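Local coordinates for protein Non-heme chloroperoxidase CPO-A1 (Streptomyces aureofaciens, PDB 1A8Q) that brominates and can probably chlorinate organic substrates without haem or metal cofactor, and may be the chlorinating enzyme of 7-chlorotetracycline biosynthesis, at residues V23-W28 with I50-R55; L112-L117 with L269-K274; P123-S128 with D197-T202; E150-W155 with A179-A184. All blocks are in the same frame, centred on the assembly; numbering follows the deposited sequence.

Interaction 1: residues V23-W28 with I50-R55; sequences VFIHGW and IAHDRR
F24 and I50 join neighbouring parallel strands of the alpha/beta hydrolase sheet, a beta-alpha-beta unit connected through helix 36-44. The close-packed end is at V23-F24: F24 N donates to I50 O (2.8 Å), and V23 CG2 rests on I50 CB at 4.1 Å. Small A51 suits the other sheet face, where it lies beside F24 CB and against L39 of the connecting helix. Beyond F24 the two chains diverge, the CA atoms of H26 and D53 lying 7.5 Å apart. In this looser part a water bridges the segments, donating to F24 O and to H52 O and accepting weakly from H26 N. R54 closes the far side: CG anti to the backbone N (chi1 -179°) and a bend at chi3 (-64°) bring its guanidinium to H26 O. Both terminal nitrogens converge there, NH2 in the carbonyl plane and NH1 (2.9 Å) from above it, while CZ sits over one face of the imidazole. An arginine suits this buried place because E99 takes its charge as a salt bridge and also binds H52 NE2. H26 and G27 form the family's His-Gly pair after the strand, and G27 lies close to the nucleophile S94. The imidazole is fixed at both nitrogens: NE2 accepts from R54 N at 2.9 Å, and ND1 donates to G27 O at 2.8 Å.

Interaction 2: residues L112-L117 with L269-K274; sequences LRSAVL and LEFLNK
With its CG anti to the backbone N (chi1 -173°), F271 swings its ring off the last turn of helix 260-272 toward S114 and V116, and R113, also anti (chi1 178°) and then extended as far as NE, runs out to the chain's terminal carboxylate. The F271 ring leads with its CE2-CD2 side. CE2 lies 3.6 Å from S114 CB and 3.5 Å from A115 O, and CD2 lies 3.7 Å from V116 CG2, the valine and phenylalanine side chains sliding past each other in opposite directions. Alternation along the strand explains the residue types: S114 and V116 turn their side chains to the helix, one small and polar, the other branched and apolar, whereas A115 turns away, and its carbonyl oxygen meets the ring. At the rim R113 NE forms a salt bridge with K274 OXT at 3.0 Å. D87 takes a second share of the arginine's charge through NH1, and the K274 ammonium is paired separately with E243. Between the apolar and charged parts sits a water that accepts from S114 OG (2.6 Å) and donates to F271 O and K274 OXT, joining the strand to the C-terminal end of the helix; S114 OG also bonds to T89 OG1. Strand 112-118 runs between strands 88-93 and 215-220 in the central sheet. F271 also touches L216 and L272 touches T89, so helix 260-272 spans all three strands, while A115 faces L100 of helix 96-107 on the other side of the sheet.

Interaction 3: residues P123-S128 with D197-T202; sequences PVMIKS and DAFGYT
I126 meets Y201 obliquely, its CD1 methyl 3.6 Å from ring atom CE1. The isoleucine places CG1 anti to the backbone N (chi1 -172°), then turns at chi2 (62°), which carries CD1 along the tyrosine from CE1 toward CZ. The CB bond of Y201 points away from the loop, yet ring atoms CD1 and CE1 lie against I126, and its hydroxyl is tied to D137 at the start of helix 137-162. A flexible methionine fits the next place. M125 bends at chi2 (-101°) and again at chi3, passing CG within 3.5 Å of F199 O and laying CE near F199 CD1. Both side chains also touch F140, so the loop, helix 189-201 and helix 137-162 share a small apolar cluster. V124 is shorter and merely rests CG2 against T202 O at 3.7 Å. The carbonyl oxygen of G200 lies 3.1 Å from I126 N; a side chain on this residue would be crowded by the Y201 ring of its own helix. Where the helix ends, T202 turns its OG1 back to donate to A198 O in the carbonyl plane, on a lone pair. The cluster lies close to the active site, with F199 about 6 Å from S94 and M125 about 7 Å from H252, side chain to side chain. Chemically, the loop meets the carbonyl-rich end of a helix: one water accepts from M125 N (2.9 Å) and donates to F199 O, in the last turn, and to T202 O, just past the helix, so loop and helix end are linked through solvent.

Interaction 4: residues E150-W155 with A179-A184; sequences ERSQFW and AFWYMA
The W155 indole is sandwiched: the A184 methyl lies over one face and F154 CD2 of its own helix over the other. A184 CB stands 3.4 Å from the centroid of the five-membered ring and 9° off its normal, a CH-pi contact made by a single methyl group. The two helices, 137-162 and 174-184, belong to the helical cap inserted after strand 112-118 of the alpha/beta hydrolase fold. Their short segments run roughly antiparallel, 149° apart, with axes 9.5 Å from each other. F180 crosses W155 at about a right angle, its CE2 3.4 Å from W155 O and 4.2 Å from W155 CB, and its ring also meets F162. W155 and W28 meet edge-to-face, which links the cap to the loop after strand 21-25. F180 lies about 7 Å from H252, side chain to side chain. At the indole's polar end, NE1 gives its hydrogen to a water 2.9 Å away, which also accepts from R151 NH1 and can donate to A184 O. W181 lies toward the rim, where a tryptophan can combine apolar cover with one N-H. Its ring touches W155 CB through CD1, and its CG, anti to the backbone N (chi1 173°), carries the indole N-H across to S152. S152 sits where the helix is kinked, and E150 OE2 accepts from its backbone N. The S152 hydroxyl oxygen lies in the plane of the W181 ring, at its edge, and accepts from NE1 at 2.9 Å, almost in line with the N-H.

From the N terminus, interaction 1 closes first, joining strands 21-25 and 48-52 around one helical connection. Interaction 2 then opens at strand 112-118 and closes only at the C-terminal end, enclosing the 151 residues between its two segments. Inside that long loop, interaction 3 opens at 123-128 and closes at the end of helix 189-201, and interaction 4 lies within it again, pairing helices 137-162 and 174-184; the three nest without crossing. Interactions 1 and 2 reach the same sheet without touching. W28 of interaction 1 packs against F199 of interaction 3 and W155 of interaction 4, so the sheet's loop meets the cap. Interactions 2 and 4 lie on opposite sides of the chain's centre.

Interaction 1: residues V23-W28 with I50-R55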
# COMPACT_ATOMS: atom_id res chain seq x y z
N VAL A 23 -4.12 -11.30 -0.69
CA VAL A 23 -2.70 -10.94 -0.51
C VAL A 23 -2.65 -9.44 -0.30
O VAL A 23 -3.10 -8.63 -1.12
CB VAL A 23 -1.85 -11.35 -1.72
CG1 VAL A 23 -0.43 -10.79 -1.62
CG2 VAL A 23 -1.80 -12.87 -1.89
N PHE A 24 -2.06 -9.03 0.82
CA PHE A 24 -2.04 -7.63 1.23
C PHE A 24 -0.67 -7.02 0.94
O PHE A 24 0.35 -7.69 1.20
CB PHE A 24 -2.31 -7.51 2.74
CG PHE A 24 -3.74 -7.85 3.13
CD1 PHE A 24 -4.04 -9.17 3.40
CD2 PHE A 24 -4.68 -6.84 3.21
CE1 PHE A 24 -5.37 -9.48 3.77
CE2 PHE A 24 -6.00 -7.16 3.58
CZ PHE A 24 -6.30 -8.48 3.86
N ILE A 25 -0.70 -5.80 0.40
CA ILE A 25 0.53 -5.15 -0.09
C ILE A 25 0.67 -3.82 0.60
O ILE A 25 -0.08 -2.86 0.46
CB ILE A 25 0.39 -4.88 -1.63
CG1 ILE A 25 0.13 -6.20 -2.38
CG2 ILE A 25 1.69 -4.25 -2.17
CD1 ILE A 25 -0.31 -5.95 -3.83
N HIS A 26 1.66 -3.73 1.55
CA HIS A 26 1.75 -2.59 2.42
C HIS A 26 2.36 -1.31 1.83
O HIS A 26 2.94 -1.40 0.77
CB HIS A 26 2.62 -2.95 3.68
CG HIS A 26 4.08 -3.16 3.39
ND1 HIS A 26 4.98 -2.13 3.36
CD2 HIS A 26 4.77 -4.32 3.12
CE1 HIS A 26 6.18 -2.63 3.08
NE2 HIS A 26 6.09 -3.92 2.93
N GLY A 27 2.20 -0.21 2.58
CA GLY A 27 2.75 1.07 2.09
C GLY A 27 4.09 1.43 2.75
O GLY A 27 4.63 0.68 3.54
N TRP A 28 4.57 2.63 2.40
CA TRP A 28 5.83 3.13 2.97
C TRP A 28 5.52 3.83 4.25
O TRP A 28 4.53 4.58 4.34
CB TRP A 28 6.32 4.15 1.92
CG TRP A 28 7.55 4.98 2.17
CD1 TRP A 28 8.81 4.70 1.80
CD2 TRP A 28 7.59 6.28 2.79
NE1 TRP A 28 9.67 5.71 2.16
CE2 TRP A 28 8.93 6.69 2.77
CE3 TRP A 28 6.65 7.13 3.36
CZ2 TRP A 28 9.37 7.91 3.28
CZ3 TRP A 28 7.07 8.35 3.88
CH2 TRP A 28 8.43 8.72 3.83
N ILE A 50 -2.51 -13.36 3.32
CA ILE A 50 -1.07 -13.38 3.18
C ILE A 50 -0.57 -11.94 3.16
O ILE A 50 -1.17 -11.08 2.53
CB ILE A 50 -0.66 -14.05 1.84
CG1 ILE A 50 -0.89 -15.58 1.94
CG2 ILE A 50 0.80 -13.84 1.47
CD1 ILE A 50 -1.15 -16.22 0.60
N ALA A 51 0.55 -11.67 3.88
CA ALA A 51 1.06 -10.29 3.81
C ALA A 51 2.59 -10.36 3.87
O ALA A 51 3.16 -10.89 4.82
CB ALA A 51 0.54 -9.39 4.92
N HIS A 52 3.22 -9.87 2.78
CA HIS A 52 4.66 -9.95 2.67
C HIS A 52 5.28 -8.61 3.04
O HIS A 52 4.61 -7.58 3.08
CB HIS A 52 5.15 -10.30 1.25
CG HIS A 52 4.66 -9.35 0.20
ND1 HIS A 52 3.33 -9.11 -0.01
CD2 HIS A 52 5.34 -8.56 -0.70
CE1 HIS A 52 3.16 -8.25 -1.00
NE2 HIS A 52 4.37 -7.90 -1.44
N ASP A 53 6.57 -8.64 3.37
CA ASP A 53 7.32 -7.44 3.63
C ASP A 53 8.16 -7.12 2.36
O ASP A 53 8.88 -8.00 1.87
CB ASP A 53 8.35 -7.69 4.76
CG ASP A 53 7.68 -7.89 6.13
OD1 ASP A 53 6.47 -7.65 6.32
OD2 ASP A 53 8.43 -8.27 7.07
N ARG A 54 7.98 -5.91 1.87
CA ARG A 54 8.70 -5.50 0.63
C ARG A 54 10.21 -5.61 0.88
O ARG A 54 10.67 -5.47 2.01
CB ARG A 54 8.30 -4.06 0.33
CG ARG A 54 8.93 -3.46 -0.95
CD ARG A 54 8.21 -2.16 -1.36
NE ARG A 54 6.82 -2.53 -1.70
CZ ARG A 54 5.76 -2.13 -1.01
NH1 ARG A 54 5.76 -1.30 0.02
NH2 ARG A 54 4.55 -2.59 -1.40
N ARG A 55 10.98 -5.87 -0.16
CA ARG A 55 12.45 -5.93 -0.02
C ARG A 55 12.90 -4.72 0.76
O ARG A 55 12.45 -3.60 0.64
CB ARG A 55 13.12 -5.97 -1.40
CG ARG A 55 12.83 -4.69 -2.19
CD ARG A 55 13.08 -4.92 -3.67
NE ARG A 55 14.45 -5.20 -4.03
CZ ARG A 55 14.97 -6.32 -4.51
NH1 ARG A 55 14.36 -7.45 -4.78
NH2 ARG A 55 16.29 -6.32 -4.77
O HOH W 1 2.16 -6.41 2.93

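Interaction 2: residues L112-L117 with L269-K274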
# COMPACT_ATOMS: atom_id res chain seq x y z
N LEU A 112 -5.61 -13.58 -10.82
CA LEU A 112 -6.36 -12.68 -9.98
C LEU A 112 -7.87 -12.74 -10.17
O LEU A 112 -8.38 -12.87 -11.29
CB LEU A 112 -5.96 -11.21 -10.19
CG LEU A 112 -4.46 -10.89 -10.21
CD1 LEU A 112 -4.23 -9.40 -10.40
CD2 LEU A 112 -3.83 -11.37 -8.89
N ARG A 113 -8.56 -12.55 -9.07
CA ARG A 113 -10.01 -12.41 -9.07
C ARG A 113 -10.40 -10.95 -9.03
O ARG A 113 -11.33 -10.52 -9.75
CB ARG A 113 -10.60 -13.12 -7.84
CG ARG A 113 -12.13 -12.91 -7.83
CD ARG A 113 -12.66 -13.91 -6.80
NE ARG A 113 -14.04 -14.23 -6.98
CZ ARG A 113 -14.64 -15.36 -6.64
NH1 ARG A 113 -13.99 -16.37 -6.09
NH2 ARG A 113 -15.94 -15.42 -6.92
N SER A 114 -9.79 -10.17 -8.13
CA SER A 114 -10.22 -8.79 -7.92
C SER A 114 -9.09 -8.01 -7.20
O SER A 114 -8.10 -8.64 -6.83
CB SER A 114 -11.51 -8.70 -7.10
OG SER A 114 -11.32 -9.46 -5.88
N ALA A 115 -9.29 -6.72 -7.06
CA ALA A 115 -8.25 -5.85 -6.48
C ALA A 115 -8.86 -4.73 -5.68
O ALA A 115 -9.99 -4.29 -5.89
CB ALA A 115 -7.42 -5.20 -7.59
N VAL A 116 -8.12 -4.31 -4.63
CA VAL A 116 -8.59 -3.22 -3.78
C VAL A 116 -7.45 -2.21 -3.68
O VAL A 116 -6.35 -2.63 -3.32
CB VAL A 116 -8.92 -3.69 -2.34
CG1 VAL A 116 -9.35 -2.52 -1.48
CG2 VAL A 116 -10.03 -4.77 -2.40
N LEU A 117 -7.73 -0.95 -3.92
CA LEU A 117 -6.71 0.10 -3.83
C LEU A 117 -7.12 0.99 -2.69
O LEU A 117 -8.08 1.76 -2.78
CB LEU A 117 -6.67 0.90 -5.16
CG LEU A 117 -6.06 0.19 -6.37
CD1 LEU A 117 -6.20 1.19 -7.54
CD2 LEU A 117 -4.58 -0.13 -6.25
N LEU A 269 -14.77 -7.14 3.40
CA LEU A 269 -15.42 -8.43 3.45
C LEU A 269 -16.62 -8.47 2.48
O LEU A 269 -16.77 -9.52 1.83
CB LEU A 269 -15.82 -8.76 4.87
CG LEU A 269 -14.71 -9.27 5.81
CD1 LEU A 269 -15.31 -9.55 7.17
CD2 LEU A 269 -14.05 -10.51 5.24
N GLU A 270 -17.30 -7.36 2.35
CA GLU A 270 -18.43 -7.32 1.38
C GLU A 270 -17.90 -7.48 -0.03
O GLU A 270 -18.37 -8.31 -0.83
CB GLU A 270 -19.18 -6.01 1.54
CG GLU A 270 -20.31 -5.87 0.52
CD GLU A 270 -20.99 -4.52 0.73
OE1 GLU A 270 -21.87 -4.45 1.60
OE2 GLU A 270 -20.58 -3.55 0.06
N PHE A 271 -16.81 -6.77 -0.37
CA PHE A 271 -16.19 -6.85 -1.67
C PHE A 271 -15.63 -8.22 -1.98
O PHE A 271 -15.63 -8.66 -3.12
CB PHE A 271 -15.05 -5.79 -1.78
CG PHE A 271 -14.46 -5.70 -3.15
CD1 PHE A 271 -15.18 -5.10 -4.18
CD2 PHE A 271 -13.24 -6.32 -3.44
CE1 PHE A 271 -14.61 -5.09 -5.46
CE2 PHE A 271 -12.66 -6.25 -4.69
CZ PHE A 271 -13.38 -5.64 -5.71
N LEU A 272 -15.07 -8.94 -0.98
CA LEU A 272 -14.46 -10.23 -1.23
C LEU A 272 -15.47 -11.29 -1.71
O LEU A 272 -15.06 -12.26 -2.32
CB LEU A 272 -13.71 -10.78 -0.02
CG LEU A 272 -12.44 -9.98 0.32
CD1 LEU A 272 -11.93 -10.36 1.71
CD2 LEU A 272 -11.39 -10.20 -0.75
N ASN A 273 -16.75 -11.07 -1.47
CA ASN A 273 -17.77 -11.98 -1.97
C ASN A 273 -18.10 -11.67 -3.42
O ASN A 273 -19.19 -12.08 -3.89
CB ASN A 273 -19.07 -11.78 -1.17
CG ASN A 273 -18.96 -12.43 0.18
OD1 ASN A 273 -19.81 -13.24 0.52
ND2 ASN A 273 -17.92 -12.12 0.94
N LYS A 274 -17.33 -10.93 -4.17
CA LYS A 274 -17.53 -10.59 -5.57
C LYS A 274 -16.51 -11.34 -6.44
O LYS A 274 -16.88 -11.77 -7.56
CB LYS A 274 -17.34 -9.09 -5.75
CG LYS A 274 -18.21 -8.36 -6.75
CD LYS A 274 -18.23 -6.86 -6.45
CE LYS A 274 -19.13 -6.57 -5.25
NZ LYS A 274 -19.89 -5.30 -5.43
OXT LYS A 274 -15.47 -11.80 -5.90
O HOH W 2 -13.64 -10.09 -4.78

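Interaction 3: residues P123-S128 with D197-T202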
# COMPACT_ATOMS: atom_id res chain seq x y z
N PRO A 123 -3.28 7.44 -10.21
CA PRO A 123 -2.40 7.19 -11.30
C PRO A 123 -1.00 7.80 -11.21
O PRO A 123 -0.07 7.13 -11.66
CB PRO A 123 -3.11 7.87 -12.52
CG PRO A 123 -4.46 8.22 -12.02
CD PRO A 123 -4.40 8.38 -10.53
N VAL A 124 -0.88 9.00 -10.74
CA VAL A 124 0.43 9.65 -10.61
C VAL A 124 0.32 10.73 -9.56
O VAL A 124 -0.65 11.47 -9.50
CB VAL A 124 1.01 10.16 -11.95
CG1 VAL A 124 0.09 11.17 -12.60
CG2 VAL A 124 2.41 10.72 -11.72
N MET A 125 1.34 10.84 -8.67
CA MET A 125 1.27 11.84 -7.63
C MET A 125 1.78 13.24 -7.94
O MET A 125 1.19 14.20 -7.44
CB MET A 125 2.18 11.33 -6.44
CG MET A 125 1.52 10.05 -5.91
SD MET A 125 0.61 10.48 -4.42
CE MET A 125 2.02 10.68 -3.30
N ILE A 126 2.85 13.31 -8.73
CA ILE A 126 3.51 14.61 -8.93
C ILE A 126 2.63 15.66 -9.60
O ILE A 126 1.95 15.39 -10.58
CB ILE A 126 4.83 14.41 -9.68
CG1 ILE A 126 5.66 15.70 -9.74
CG2 ILE A 126 4.68 13.89 -11.10
CD1 ILE A 126 6.11 16.23 -8.41
N LYS A 127 2.65 16.85 -8.99
CA LYS A 127 1.93 17.97 -9.59
C LYS A 127 2.61 18.39 -10.90
O LYS A 127 3.82 18.42 -11.04
CB LYS A 127 1.98 19.16 -8.63
CG LYS A 127 1.22 20.41 -9.02
CD LYS A 127 1.40 21.49 -7.97
CE LYS A 127 0.71 22.80 -8.38
NZ LYS A 127 0.29 23.52 -7.14
N SER A 128 1.73 18.75 -11.84
CA SER A 128 2.27 19.30 -13.11
C SER A 128 1.14 20.12 -13.72
O SER A 128 0.03 20.14 -13.19
CB SER A 128 2.68 18.16 -14.03
OG SER A 128 1.59 17.40 -14.52
N ASP A 197 11.27 8.65 -4.42
CA ASP A 197 11.47 8.91 -5.85
C ASP A 197 10.52 8.03 -6.66
O ASP A 197 9.95 8.47 -7.65
CB ASP A 197 12.89 8.62 -6.32
CG ASP A 197 13.89 9.69 -5.90
OD1 ASP A 197 13.51 10.81 -5.59
OD2 ASP A 197 15.11 9.39 -5.88
N ALA A 198 10.43 6.75 -6.27
CA ALA A 198 9.55 5.89 -7.05
C ALA A 198 8.10 6.31 -6.87
O ALA A 198 7.40 6.32 -7.90
CB ALA A 198 9.73 4.43 -6.64
N PHE A 199 7.61 6.51 -5.64
CA PHE A 199 6.15 6.73 -5.55
C PHE A 199 5.73 8.13 -5.95
O PHE A 199 4.57 8.31 -6.34
CB PHE A 199 5.62 6.36 -4.17
CG PHE A 199 5.95 7.17 -2.97
CD1 PHE A 199 5.58 8.49 -2.80
CD2 PHE A 199 6.55 6.52 -1.87
CE1 PHE A 199 5.81 9.19 -1.64
CE2 PHE A 199 6.81 7.24 -0.72
CZ PHE A 199 6.44 8.54 -0.57
N GLY A 200 6.65 9.09 -5.92
CA GLY A 200 6.28 10.47 -6.22
C GLY A 200 6.11 10.63 -7.74
O GLY A 200 5.30 11.48 -8.13
N TYR A 201 6.93 9.93 -8.49
CA TYR A 201 7.09 10.32 -9.92
C TYR A 201 6.63 9.28 -10.91
O TYR A 201 6.57 9.57 -12.12
CB TYR A 201 8.58 10.66 -10.14
CG TYR A 201 8.96 11.92 -9.36
CD1 TYR A 201 8.82 13.20 -9.89
CD2 TYR A 201 9.45 11.80 -8.05
CE1 TYR A 201 9.11 14.34 -9.16
CE2 TYR A 201 9.73 12.94 -7.32
CZ TYR A 201 9.62 14.19 -7.88
OH TYR A 201 9.91 15.28 -7.09
N THR A 202 6.33 8.05 -10.47
CA THR A 202 5.98 7.01 -11.45
C THR A 202 4.53 7.16 -11.88
O THR A 202 3.67 7.35 -11.03
CB THR A 202 6.22 5.60 -10.88
OG1 THR A 202 7.59 5.46 -10.47
CG2 THR A 202 5.87 4.51 -11.87
O HOH W 3 3.11 8.56 -8.61

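Interaction 4: residues E150-W155 with A179-A184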
# COMPACT_ATOMS: atom_id res chain seq x y z
N GLU A 150 17.61 12.75 10.01
CA GLU A 150 17.57 11.90 11.25
C GLU A 150 16.27 11.09 11.10
O GLU A 150 15.20 11.58 11.47
CB GLU A 150 17.57 12.77 12.49
CG GLU A 150 18.15 12.00 13.71
CD GLU A 150 17.22 10.84 14.12
OE1 GLU A 150 16.29 11.12 14.87
OE2 GLU A 150 17.43 9.72 13.64
N ARG A 151 16.40 9.90 10.54
CA ARG A 151 15.17 9.11 10.26
C ARG A 151 14.30 8.78 11.45
O ARG A 151 13.09 8.66 11.27
CB ARG A 151 15.63 7.86 9.50
CG ARG A 151 16.43 6.82 10.28
CD ARG A 151 16.93 5.63 9.44
NE ARG A 151 17.78 4.75 10.28
CZ ARG A 151 17.45 3.59 10.82
NH1 ARG A 151 16.26 3.03 10.61
NH2 ARG A 151 18.27 2.87 11.60
N SER A 152 14.93 8.51 12.61
CA SER A 152 14.08 8.11 13.77
C SER A 152 13.12 9.19 14.18
O SER A 152 11.88 8.97 14.28
CB SER A 152 15.01 7.71 14.92
OG SER A 152 14.21 7.28 16.04
N GLN A 153 13.60 10.43 14.39
CA GLN A 153 12.74 11.55 14.70
C GLN A 153 11.79 11.81 13.52
O GLN A 153 10.65 12.17 13.77
CB GLN A 153 13.55 12.87 14.88
CG GLN A 153 12.70 14.03 15.39
CD GLN A 153 12.01 13.74 16.71
OE1 GLN A 153 12.62 13.17 17.63
NE2 GLN A 153 10.75 14.13 16.87
N PHE A 154 12.30 11.62 12.31
CA PHE A 154 11.43 11.89 11.13
C PHE A 154 10.20 11.00 11.13
O PHE A 154 9.09 11.45 10.74
CB PHE A 154 12.23 11.69 9.84
CG PHE A 154 11.37 11.98 8.60
CD1 PHE A 154 10.97 13.27 8.34
CD2 PHE A 154 11.09 10.93 7.74
CE1 PHE A 154 10.22 13.52 7.16
CE2 PHE A 154 10.35 11.19 6.57
CZ PHE A 154 9.96 12.48 6.33
N TRP A 155 10.33 9.74 11.55
CA TRP A 155 9.11 8.88 11.57
C TRP A 155 8.16 9.37 12.64
O TRP A 155 6.93 9.29 12.46
CB TRP A 155 9.53 7.42 11.78
CG TRP A 155 10.45 6.92 10.72
CD1 TRP A 155 11.56 6.13 10.92
CD2 TRP A 155 10.31 7.04 9.29
NE1 TRP A 155 12.15 5.86 9.73
CE2 TRP A 155 11.40 6.39 8.71
CE3 TRP A 155 9.34 7.67 8.48
CZ2 TRP A 155 11.58 6.31 7.32
CZ3 TRP A 155 9.52 7.57 7.09
CH2 TRP A 155 10.64 6.92 6.55
N ALA A 179 3.69 2.57 17.06
CA ALA A 179 3.81 1.40 16.17
C ALA A 179 4.31 1.76 14.76
O ALA A 179 5.01 0.96 14.12
CB ALA A 179 2.46 0.70 16.08
N PHE A 180 3.89 2.94 14.29
CA PHE A 180 4.38 3.48 13.01
C PHE A 180 5.92 3.56 13.07
O PHE A 180 6.59 3.05 12.16
CB PHE A 180 3.75 4.86 12.79
CG PHE A 180 4.18 5.52 11.50
CD1 PHE A 180 3.46 5.31 10.33
CD2 PHE A 180 5.26 6.39 11.50
CE1 PHE A 180 3.87 5.95 9.16
CE2 PHE A 180 5.66 7.03 10.32
CZ PHE A 180 4.95 6.80 9.16
N TRP A 181 6.38 4.22 14.13
CA TRP A 181 7.85 4.34 14.30
C TRP A 181 8.50 2.97 14.37
O TRP A 181 9.53 2.74 13.73
CB TRP A 181 8.12 5.15 15.56
CG TRP A 181 9.57 5.23 15.96
CD1 TRP A 181 10.52 6.06 15.49
CD2 TRP A 181 10.17 4.38 16.94
NE1 TRP A 181 11.73 5.78 16.16
CE2 TRP A 181 11.52 4.78 17.05
CE3 TRP A 181 9.71 3.36 17.77
CZ2 TRP A 181 12.41 4.16 17.92
CZ3 TRP A 181 10.59 2.76 18.66
CH2 TRP A 181 11.96 3.15 18.71
N TYR A 182 7.96 2.04 15.14
CA TYR A 182 8.54 0.69 15.30
C TYR A 182 8.66 -0.04 13.98
O TYR A 182 9.68 -0.68 13.70
CB TYR A 182 7.59 -0.09 16.26
CG TYR A 182 7.93 -1.54 16.47
CD1 TYR A 182 7.37 -2.53 15.68
CD2 TYR A 182 8.74 -1.91 17.55
CE1 TYR A 182 7.65 -3.87 15.88
CE2 TYR A 182 9.00 -3.25 17.77
CZ TYR A 182 8.43 -4.21 16.97
OH TYR A 182 8.70 -5.55 17.15
N MET A 183 7.61 0.00 13.13
CA MET A 183 7.69 -0.62 11.83
C MET A 183 8.73 0.11 10.93
O MET A 183 9.43 -0.60 10.21
CB MET A 183 6.29 -0.59 11.13
CG MET A 183 5.39 -1.57 11.93
SD MET A 183 3.79 -1.66 11.01
CE MET A 183 3.01 -0.25 11.74
N ALA A 184 8.73 1.42 10.99
CA ALA A 184 9.65 2.19 10.10
C ALA A 184 11.10 1.98 10.45
O ALA A 184 11.96 2.00 9.55
CB ALA A 184 9.26 3.65 10.22
O HOH W 4 14.03 3.78 9.17